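Local coordinates for protein TipC2 (Streptococcus intermedius B196, PDB 6DHX) that probably acts as an immunity protein (antitoxin) against an antibacterial toxin exported by a type VII secretion system, at residues Glu28-Lys31 / Thr32-Leu35; Ala156-Lys160 / Ile161-Lys165. One frame throughout, in Å; residues are numbered along the deposited sequence.

Contact 1 of 2, residues Glu28-Lys31 / Thr32-Leu35; sequences ETEK and TYRL
First torsions near +60° bring Thr-32 (chi1 63°) against Glu-28 and Tyr-33 (chi1 79°) against Glu-30 at the C-terminal end of helix 21-32, turning OG1 of the threonine and the ring of the tyrosine back onto the last turn. In Thr-32, OG1 lies between the backbone N and the carbonyl carbon and donates to Glu-28 O at 2.9 Å. The hydroxyl thus takes hold of a carbonyl that the Thr-32 amide reaches only weakly. The same OG1 is also bonded to the backbone N of Ile-38, which ties the helix end to the loop that follows. Its methyl CG2 sits close to the Glu-28 carboxylate, 3.5 Å from OE2.

The ring of Tyr-33 runs back alongside the last turn, where its edge meets Glu-30 O in plane, 3.2 Å from CD1. Over one face of this ring lies CG of Arg-34, and Phe-83 and Pro-61 also pack against the tyrosine. Thr-29 O receives Thr-32 N at 3.2 Å from above the carbonyl plane and Tyr-33 N in a weak bond.

Three waters join polar groups here. One donates to both Glu-30 OE2 and Tyr-33 OH. A second donates to Glu-30 O and accepts from Arg-34 NH2, whereas the charged ends of Glu-30 and Arg-34 stay beyond salt-bridge distance, with OE2 and NH2 4.5 Å apart. The third donates to Lys-31 O at 2.7 Å and accepts from Arg-34 N at 2.9 Å.

Contact 2 of 2, residues Ala156-Lys160 / Ile161-Lys165; sequences AHYEK and IVNQK
Tyr-158 and Val-162, one turn apart in the middle of helix 151-173, make the apolar part of this contact, at a place where the helix widens into a pi-type turn over residues 161-165. The isopropyl group of Val-162 lies against one face of the tyrosine ring in a CH-pi contact, CB standing 3.8 Å from the ring centroid and offset toward the rim. CG2 meets CE1 of the ring at 3.5 Å, while CG1 is beside CZ and OH. This hydroxyl is bonded to Tyr-183 OH, which also binds Asn-163 OD1. Ile-161 and Val-162 both touch Phe-94 of the underlying sheet.

The backbone bonds record the widening. Ile-161 N keeps the alpha-helical partner His-157 O, Tyr-158 O accepts from Val-162 N and more weakly from Asn-163 N, and Gln-164 N reaches five residues back to Glu-159 O at 2.9 Å.

Among the side chains, the Glu-159 carboxylate receives two amides. CG of Glu-159 is anti to the backbone N (chi1 169°) and the chain then bends at chi2 (66°), which carries the carboxylate forward to the next turn. Both amides come from above the carboxylate plane. Gln-164 NE2 gives OE2 a bond of 2.7 Å, whereas Asn-163 ND2 reaches OE1 at 2.8 Å along a nearly straight N-H direction (176°), with OE1 in the asparagine amide plane.

In the fold
Both contacts are local, each within or at the end of a single helix, but they belong to different helices and do not touch: their centres are 25 Å apart and their nearest atoms about 13 Å. Contact 1 lies at the surface, where helix 21-32 gives way to the loop before strand 45-51, and direct bonds to helix-end carbonyls are joined by bridging waters. Contact 2 is partly buried in mid-helix, where residues of 151-173 lie against strands 74-82, 89-99 and 102-111. There, direct carboxylate-amide bonds accompany apolar packing on the sheet. One contact therefore marks the close of a helix, the other a local widening within one that continues.

Contact 1 of 2, residues Glu28-Lys31 / Thr32-Leu35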
ATOM      1  N   GLU A  28      -5.328 -12.520  -7.931  1.00 20.45           N
ATOM      2  CA  GLU A  28      -4.901 -13.766  -7.298  1.00 20.42           C
ATOM      3  C   GLU A  28      -5.310 -13.777  -5.832  1.00 19.89           C
ATOM      4  O   GLU A  28      -5.627 -14.853  -5.299  1.00 21.57           O
ATOM      5  CB  GLU A  28      -3.400 -13.933  -7.449  1.00 24.81           C
ATOM      6  CG  GLU A  28      -2.814 -15.225  -6.847  1.00 25.70           C
ATOM      7  CD  GLU A  28      -3.214 -16.521  -7.543  1.00 36.32           C
ATOM      8  OE1 GLU A  28      -3.836 -16.506  -8.622  1.00 32.72           O
ATOM      9  OE2 GLU A  28      -2.826 -17.571  -6.990  1.00 34.82           O
ATOM     10  N   THR A  29      -5.318 -12.601  -5.187  1.00 21.03           N
ATOM     11  CA  THR A  29      -5.786 -12.584  -3.792  1.00 18.79           C
ATOM     12  C   THR A  29      -7.269 -12.846  -3.714  1.00 22.77           C
ATOM     13  O   THR A  29      -7.694 -13.613  -2.856  1.00 20.03           O
ATOM     14  CB  THR A  29      -5.415 -11.266  -3.094  1.00 19.23           C
ATOM     15  OG1 THR A  29      -3.993 -11.100  -3.174  1.00 20.34           O
ATOM     16  CG2 THR A  29      -5.871 -11.330  -1.566  1.00 20.61           C
ATOM     17  N   GLU A  30      -8.079 -12.273  -4.624  1.00 18.85           N
ATOM     18  CA  GLU A  30      -9.500 -12.551  -4.558  1.00 19.05           C
ATOM     19  C   GLU A  30      -9.804 -14.026  -4.851  1.00 21.76           C
ATOM     20  O   GLU A  30     -10.753 -14.606  -4.281  1.00 22.93           O
ATOM     21  CB  GLU A  30     -10.249 -11.622  -5.542  1.00 19.49           C
ATOM     22  CG  GLU A  30     -11.769 -11.645  -5.272  1.00 24.55           C
ATOM     23  CD  GLU A  30     -12.493 -12.796  -5.992  1.00 53.46           C
ATOM     24  OE1 GLU A  30     -11.934 -13.331  -6.979  1.00 56.88           O
ATOM     25  OE2 GLU A  30     -13.618 -13.181  -5.570  1.00 65.61           O
ATOM     26  N   LYS A  31      -8.999 -14.643  -5.724  1.00 20.52           N
ATOM     27  CA  LYS A  31      -9.180 -16.041  -6.056  1.00 24.13           C
ATOM     28  C   LYS A  31      -8.874 -16.956  -4.876  1.00 24.17           C
ATOM     29  O   LYS A  31      -9.535 -17.985  -4.723  1.00 25.71           O
ATOM     30  CB  LYS A  31      -8.274 -16.390  -7.255  1.00 23.58           C
ATOM     31  CG  LYS A  31      -8.215 -17.885  -7.540  1.00 29.48           C
ATOM     32  CD  LYS A  31      -7.192 -18.141  -8.692  1.00 38.97           C
ATOM     33  CE  LYS A  31      -7.162 -19.596  -9.104  1.00 50.73           C
ATOM     34  NZ  LYS A  31      -6.358 -19.807 -10.354  1.00 57.03           N
ATOM     35  N   THR A  32      -7.893 -16.582  -4.040  1.00 23.21           N
ATOM     36  CA  THR A  32      -7.342 -17.486  -3.028  1.00 26.35           C
ATOM     37  C   THR A  32      -7.710 -17.144  -1.585  1.00 24.78           C
ATOM     38  O   THR A  32      -7.570 -18.027  -0.722  1.00 25.19           O
ATOM     39  CB  THR A  32      -5.811 -17.529  -3.108  1.00 22.53           C
ATOM     40  OG1 THR A  32      -5.243 -16.251  -2.833  1.00 21.12           O
ATOM     41  CG2 THR A  32      -5.358 -17.963  -4.551  1.00 26.16           C
ATOM     42  N   TYR A  33      -8.221 -15.958  -1.318  1.00 22.91           N
ATOM     43  CA  TYR A  33      -8.255 -15.554   0.098  1.00 18.83           C
ATOM     44  C   TYR A  33      -9.245 -16.334   0.934  1.00 22.97           C
ATOM     45  O   TYR A  33      -9.065 -16.388   2.165  1.00 22.16           O
ATOM     46  CB  TYR A  33      -8.538 -14.037   0.248  1.00 20.92           C
ATOM     47  CG  TYR A  33      -9.986 -13.604   0.087  1.00 20.60           C
ATOM     48  CD1 TYR A  33     -10.622 -13.696  -1.166  1.00 20.80           C
ATOM     49  CD2 TYR A  33     -10.728 -13.102   1.179  1.00 21.27           C
ATOM     50  CE1 TYR A  33     -11.930 -13.250  -1.349  1.00 24.06           C
ATOM     51  CE2 TYR A  33     -12.031 -12.656   0.987  1.00 25.25           C
ATOM     52  CZ  TYR A  33     -12.615 -12.721  -0.272  1.00 27.21           C
ATOM     53  OH  TYR A  33     -13.918 -12.279  -0.448  1.00 30.11           O
ATOM     54  N   ARG A  34     -10.234 -17.015   0.326  1.00 22.07           N
ATOM     55  CA  ARG A  34     -11.161 -17.803   1.120  1.00 27.41           C
ATOM     56  C   ARG A  34     -10.769 -19.263   1.207  1.00 23.50           C
ATOM     57  O   ARG A  34     -11.311 -19.987   2.039  1.00 26.45           O
ATOM     58  CB  ARG A  34     -12.579 -17.659   0.568  1.00 27.62           C
ATOM     59  CG  ARG A  34     -13.014 -16.237   0.921  1.00 28.62           C
ATOM     60  CD  ARG A  34     -14.443 -16.007   0.646  1.00 44.85           C
ATOM     61  NE  ARG A  34     -14.683 -15.841  -0.769  1.00 55.36           N
ATOM     62  CZ  ARG A  34     -15.888 -15.576  -1.255  1.00 66.39           C
ATOM     63  NH1 ARG A  34     -16.922 -15.467  -0.411  1.00 61.11           N
ATOM     64  NH2 ARG A  34     -16.054 -15.429  -2.566  1.00 67.42           N
ATOM     65  N   LEU A  35      -9.832 -19.692   0.384  1.00 23.51           N
ATOM     66  CA  LEU A  35      -9.413 -21.071   0.281  1.00 27.39           C
ATOM     67  C   LEU A  35      -8.052 -21.300   0.920  1.00 23.90           C
ATOM     68  O   LEU A  35      -7.913 -22.172   1.784  1.00 25.60           O
ATOM     69  CB  LEU A  35      -9.393 -21.490  -1.213  1.00 27.17           C
ATOM     70  CG  LEU A  35      -8.778 -22.895  -1.447  1.00 45.52           C
ATOM     71  CD1 LEU A  35      -9.538 -24.066  -0.750  1.00 49.56           C
ATOM     72  CD2 LEU A  35      -8.573 -23.217  -2.951  1.00 50.04           C
TER
HETATM   73  O   HOH W   1     -14.641 -11.632  -3.031  1.00 45.05           O
HETATM   74  O   HOH W   2     -13.038 -15.874  -3.753  1.00 62.36           O
HETATM   75  O   HOH W   3     -10.640 -18.282  -2.278  1.00 36.06           O

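Contact 2 of 2, residues Ala156-Lys160 / Ile161-Lys165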
ATOM      1  N   ALA A 156      12.124   8.181  -3.331  1.00 33.00           N
ATOM      2  CA  ALA A 156      13.055   7.165  -2.856  1.00 30.51           C
ATOM      3  C   ALA A 156      12.380   6.209  -1.865  1.00 32.61           C
ATOM      4  O   ALA A 156      12.645   5.004  -1.903  1.00 29.64           O
ATOM      5  CB  ALA A 156      14.292   7.824  -2.240  1.00 34.34           C
ATOM      6  N   HIS A 157      11.527   6.729  -0.967  1.00 30.53           N
ATOM      7  CA  HIS A 157      10.795   5.880  -0.024  1.00 32.77           C
ATOM      8  C   HIS A 157       9.859   4.930  -0.766  1.00 32.87           C
ATOM      9  O   HIS A 157       9.787   3.729  -0.456  1.00 26.32           O
ATOM     10  CB  HIS A 157       9.992   6.736   0.974  1.00 28.18           C
ATOM     11  CG  HIS A 157      10.850   7.471   1.966  1.00 35.26           C
ATOM     12  ND1 HIS A 157      11.788   6.838   2.748  1.00 42.02           N
ATOM     13  CD2 HIS A 157      10.915   8.785   2.290  1.00 40.78           C
ATOM     14  CE1 HIS A 157      12.410   7.731   3.501  1.00 48.44           C
ATOM     15  NE2 HIS A 157      11.892   8.921   3.251  1.00 42.19           N
ATOM     16  N   TYR A 158       9.159   5.450  -1.768  1.00 27.82           N
ATOM     17  CA  TYR A 158       8.264   4.623  -2.575  1.00 26.23           C
ATOM     18  C   TYR A 158       9.044   3.519  -3.292  1.00 28.34           C
ATOM     19  O   TYR A 158       8.649   2.345  -3.280  1.00 26.26           O
ATOM     20  CB  TYR A 158       7.523   5.520  -3.586  1.00 27.91           C
ATOM     21  CG  TYR A 158       6.635   4.689  -4.465  1.00 27.88           C
ATOM     22  CD1 TYR A 158       5.331   4.419  -4.073  1.00 26.42           C
ATOM     23  CD2 TYR A 158       7.102   4.159  -5.663  1.00 26.61           C
ATOM     24  CE1 TYR A 158       4.494   3.640  -4.847  1.00 24.15           C
ATOM     25  CE2 TYR A 158       6.274   3.339  -6.467  1.00 28.90           C
ATOM     26  CZ  TYR A 158       4.959   3.102  -6.043  1.00 26.37           C
ATOM     27  OH  TYR A 158       4.116   2.317  -6.804  1.00 28.70           O
ATOM     28  N   GLU A 159      10.177   3.880  -3.905  1.00 27.27           N
ATOM     29  CA  GLU A 159      11.004   2.886  -4.591  1.00 25.74           C
ATOM     30  C   GLU A 159      11.475   1.816  -3.611  1.00 26.28           C
ATOM     31  O   GLU A 159      11.450   0.625  -3.920  1.00 27.20           O
ATOM     32  CB  GLU A 159      12.193   3.570  -5.270  1.00 28.82           C
ATOM     33  CG  GLU A 159      13.287   2.628  -5.791  1.00 32.15           C
ATOM     34  CD  GLU A 159      12.831   1.737  -6.940  1.00 39.38           C
ATOM     35  OE1 GLU A 159      11.852   2.080  -7.648  1.00 36.44           O
ATOM     36  OE2 GLU A 159      13.496   0.698  -7.166  1.00 41.28           O
ATOM     37  N   LYS A 160      11.897   2.234  -2.424  1.00 29.24           N
ATOM     38  CA  LYS A 160      12.457   1.290  -1.463  1.00 30.08           C
ATOM     39  C   LYS A 160      11.405   0.321  -0.920  1.00 31.08           C
ATOM     40  O   LYS A 160      11.664  -0.884  -0.797  1.00 30.27           O
ATOM     41  CB  LYS A 160      13.091   2.078  -0.322  1.00 31.60           C
ATOM     42  CG  LYS A 160      13.794   1.181   0.700  1.00 37.08           C
ATOM     43  CD  LYS A 160      14.411   2.104   1.775  1.00 49.58           C
ATOM     44  CE  LYS A 160      14.808   1.327   3.021  1.00 60.71           C
ATOM     45  NZ  LYS A 160      15.724   0.206   2.697  1.00 67.57           N
ATOM     46  N   ILE A 161      10.231   0.832  -0.563  1.00 25.44           N
ATOM     47  CA  ILE A 161       9.234  -0.002   0.095  1.00 25.17           C
ATOM     48  C   ILE A 161       8.282  -0.630  -0.897  1.00 24.76           C
ATOM     49  O   ILE A 161       7.981  -1.827  -0.789  1.00 24.75           O
ATOM     50  CB  ILE A 161       8.454   0.805   1.153  1.00 24.93           C
ATOM     51  CG1 ILE A 161       9.420   1.360   2.212  1.00 29.80           C
ATOM     52  CG2 ILE A 161       7.306  -0.077   1.755  1.00 20.67           C
ATOM     53  CD1 ILE A 161      10.242   0.273   2.960  1.00 31.46           C
ATOM     54  N   VAL A 162       7.704   0.154  -1.814  1.00 24.87           N
ATOM     55  CA  VAL A 162       6.727  -0.468  -2.721  1.00 25.37           C
ATOM     56  C   VAL A 162       7.441  -1.322  -3.764  1.00 25.04           C
ATOM     57  O   VAL A 162       7.065  -2.469  -3.999  1.00 24.37           O
ATOM     58  CB  VAL A 162       5.807   0.565  -3.398  1.00 25.02           C
ATOM     59  CG1 VAL A 162       4.857  -0.152  -4.444  1.00 22.28           C
ATOM     60  CG2 VAL A 162       4.936   1.281  -2.346  1.00 26.77           C
ATOM     61  N   ASN A 163       8.440  -0.751  -4.452  1.00 24.48           N
ATOM     62  CA  ASN A 163       9.025  -1.531  -5.545  1.00 25.14           C
ATOM     63  C   ASN A 163       9.975  -2.613  -5.042  1.00 32.39           C
ATOM     64  O   ASN A 163       9.855  -3.783  -5.426  1.00 31.84           O
ATOM     65  CB  ASN A 163       9.729  -0.587  -6.525  1.00 28.71           C
ATOM     66  CG  ASN A 163       8.718   0.177  -7.373  1.00 26.52           C
ATOM     67  OD1 ASN A 163       7.568  -0.255  -7.507  1.00 27.52           O
ATOM     68  ND2 ASN A 163       9.136   1.280  -7.961  1.00 25.98           N
ATOM     69  N   GLN A 164      10.923  -2.244  -4.188  1.00 25.49           N
ATOM     70  CA  GLN A 164      12.001  -3.142  -3.789  1.00 25.88           C
ATOM     71  C   GLN A 164      11.608  -4.053  -2.639  1.00 25.52           C
ATOM     72  O   GLN A 164      12.373  -4.971  -2.277  1.00 27.72           O
ATOM     73  CB  GLN A 164      13.263  -2.320  -3.415  1.00 30.54           C
ATOM     74  CG  GLN A 164      13.900  -1.600  -4.629  1.00 38.13           C
ATOM     75  CD  GLN A 164      13.868  -2.499  -5.865  1.00 53.76           C
ATOM     76  OE1 GLN A 164      14.279  -3.670  -5.809  1.00 55.09           O
ATOM     77  NE2 GLN A 164      13.339  -1.975  -6.971  1.00 55.20           N
ATOM     78  N   LYS A 165      10.426  -3.870  -2.070  1.00 25.09           N
ATOM     79  CA  LYS A 165      10.029  -4.753  -0.991  1.00 27.85           C
ATOM     80  C   LYS A 165       8.681  -5.396  -1.304  1.00 23.81           C
ATOM     81  O   LYS A 165       8.628  -6.618  -1.554  1.00 25.84           O
ATOM     82  CB  LYS A 165      10.005  -4.000   0.347  1.00 29.13           C
ATOM     83  CG  LYS A 165       9.822  -4.895   1.576  1.00 35.10           C
ATOM     84  CD  LYS A 165      10.125  -4.066   2.835  1.00 35.77           C
ATOM     85  CE  LYS A 165       9.948  -4.877   4.092  1.00 29.81           C
ATOM     86  NZ  LYS A 165      10.942  -6.011   4.190  1.00 34.08           N
TER